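Local coordinates for FixG-related protein (Vibrio parahaemolyticus, PDB 2R39) that is of unknown function but, as the C-terminal Ig-like domain of a membrane FixG-related protein, belongs to a probable iron-sulfur electron-transport component, at residues L81-P85 with D86-S90. Sequence-based numbering, arbitrary orientation.
Sequences LGADP and DKLNS
D84 turns its carboxylate along the chain ahead of it and meets D86 and K87 with different oxygens. D84 OD1 accepts a hydrogen bond from D86 N at 3.0 Å; the donor lies 48° out of the carboxylate plane, reaching the oxygen from above, and the bond is bent. D84 OD1 also sits 3.3 Å from D86 CB. In D84, CG is anti to the backbone N (chi1 177°), beside the carbonyl carbon, which points the carboxylate toward the residues that follow. The carboxylates of D84 and D86 are turned 52° apart; with two like charges this close, some mutual repulsion is likely. The other oxygen, D84 OD2, lies against the last methylenes of K87, 3.6 Å from K87 CE. The K87 chain runs extended before bending at its last torsion, and K87 NZ remains 4.7 Å from D84 OD2, a distance compatible with attraction between the charges but not with a direct contact. D58 accepts a hydrogen bond from D84 N, tying the start of the turn to a neighbouring loop.

Two backbone bonds set the frame: K87 N to D84 O at 2.9 Å and L88 N to P85 O at 3.2 Å. Beyond them L88 folds its two methyls back over the preceding chain, L88 CD2 against A83 CB at 3.7 Å and L88 CD1 over P85 CA at 3.8 Å. F114 touches both A83 and L88, extending this apolar patch inward. The D84 OD1 bond to the N-H two residues on defines an Asx turn, here leading into successive i to i+3 bonds of a short 3-10 turn, within the link that carries the chain from strand 74-83 of one sheet to strand 92-101 of the other in the Ig-like beta sandwich.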
loop_
_atom_site.group_PDB
_atom_site.type_symbol
_atom_site.label_atom_id
_atom_site.label_comp_id
_atom_site.label_asym_id
_atom_site.label_seq_id
_atom_site.Cartn_x
_atom_site.Cartn_y
_atom_site.Cartn_z
ATOM N N LEU A 81 -2.851 4.525 6.155
ATOM C CA LEU A 81 -3.830 5.279 5.370
ATOM C C LEU A 81 -4.774 5.968 6.336
ATOM O O LEU A 81 -5.168 5.366 7.342
ATOM C CB LEU A 81 -4.642 4.333 4.457
ATOM C CG LEU A 81 -3.906 3.612 3.304
ATOM C CD1 LEU A 81 -4.890 2.726 2.517
ATOM C CD2 LEU A 81 -3.208 4.601 2.379
ATOM N N GLY A 82 -5.124 7.221 6.043
ATOM C CA GLY A 82 -6.120 7.964 6.821
ATOM C C GLY A 82 -7.296 8.320 5.925
ATOM O O GLY A 82 -7.107 8.652 4.755
ATOM N N ALA A 83 -8.514 8.235 6.440
ATOM C CA ALA A 83 -9.669 8.638 5.654
ATOM C C ALA A 83 -10.627 9.417 6.517
ATOM O O ALA A 83 -10.783 9.111 7.688
ATOM C CB ALA A 83 -10.378 7.395 5.058
ATOM N N ASP A 84 -11.283 10.410 5.932
ATOM C CA ASP A 84 -12.362 11.135 6.620
ATOM C C ASP A 84 -13.549 10.184 6.678
ATOM O O ASP A 84 -14.046 9.784 5.619
ATOM C CB ASP A 84 -12.712 12.384 5.803
ATOM C CG ASP A 84 -13.870 13.186 6.376
ATOM O OD1 ASP A 84 -14.550 12.746 7.331
ATOM O OD2 ASP A 84 -14.098 14.286 5.837
ATOM N N PRO A 85 -13.995 9.793 7.904
ATOM C CA PRO A 85 -15.077 8.791 8.014
ATOM C C PRO A 85 -16.397 9.261 7.391
ATOM O O PRO A 85 -17.188 8.436 6.927
ATOM C CB PRO A 85 -15.232 8.591 9.530
ATOM C CG PRO A 85 -14.654 9.845 10.156
ATOM C CD PRO A 85 -13.524 10.241 9.233
ATOM N N ASP A 86 -16.619 10.578 7.374
ATOM C CA ASP A 86 -17.789 11.176 6.727
ATOM C C ASP A 86 -17.833 10.919 5.224
ATOM O O ASP A 86 -18.896 11.010 4.612
ATOM C CB ASP A 86 -17.849 12.690 6.995
ATOM C CG ASP A 86 -18.090 13.018 8.457
ATOM O OD1 ASP A 86 -18.489 12.116 9.222
ATOM O OD2 ASP A 86 -17.883 14.188 8.841
ATOM N N LYS A 87 -16.690 10.586 4.626
ATOM C CA LYS A 87 -16.649 10.338 3.192
ATOM C C LYS A 87 -16.491 8.840 2.855
ATOM O O LYS A 87 -16.386 8.468 1.686
ATOM C CB LYS A 87 -15.576 11.229 2.530
ATOM C CG LYS A 87 -15.902 12.738 2.721
ATOM C CD LYS A 87 -14.824 13.660 2.206
ATOM C CE LYS A 87 -15.195 15.127 2.471
ATOM N NZ LYS A 87 -16.600 15.411 2.068
ATOM N N LEU A 88 -16.462 7.985 3.876
ATOM C CA LEU A 88 -16.433 6.529 3.648
ATOM C C LEU A 88 -17.848 6.084 3.283
ATOM O O LEU A 88 -18.816 6.581 3.853
ATOM C CB LEU A 88 -15.928 5.771 4.890
ATOM C CG LEU A 88 -14.457 5.978 5.342
ATOM C CD1 LEU A 88 -14.246 5.300 6.690
ATOM C CD2 LEU A 88 -13.445 5.446 4.363
ATOM N N ASN A 89 -17.959 5.156 2.325
ATOM C CA ASN A 89 -19.267 4.639 1.883
ATOM C C ASN A 89 -19.898 3.720 2.932
ATOM O O ASN A 89 -21.128 3.698 3.112
ATOM C CB ASN A 89 -19.108 3.894 0.540
ATOM C CG ASN A 89 -18.781 4.845 -0.630
ATOM O OD1 ASN A 89 -18.990 6.059 -0.545
ATOM N ND2 ASN A 89 -18.279 4.283 -1.719
ATOM N N SER A 90 -19.030 2.979 3.618
ATOM C CA SER A 90 -19.406 2.021 4.661
ATOM C C SER A 90 -18.175 1.731 5.526
ATOM O O SER A 90 -17.092 2.231 5.253
ATOM C CB SER A 90 -19.872 0.714 4.031
ATOM O OG SER A 90 -18.812 0.137 3.287
#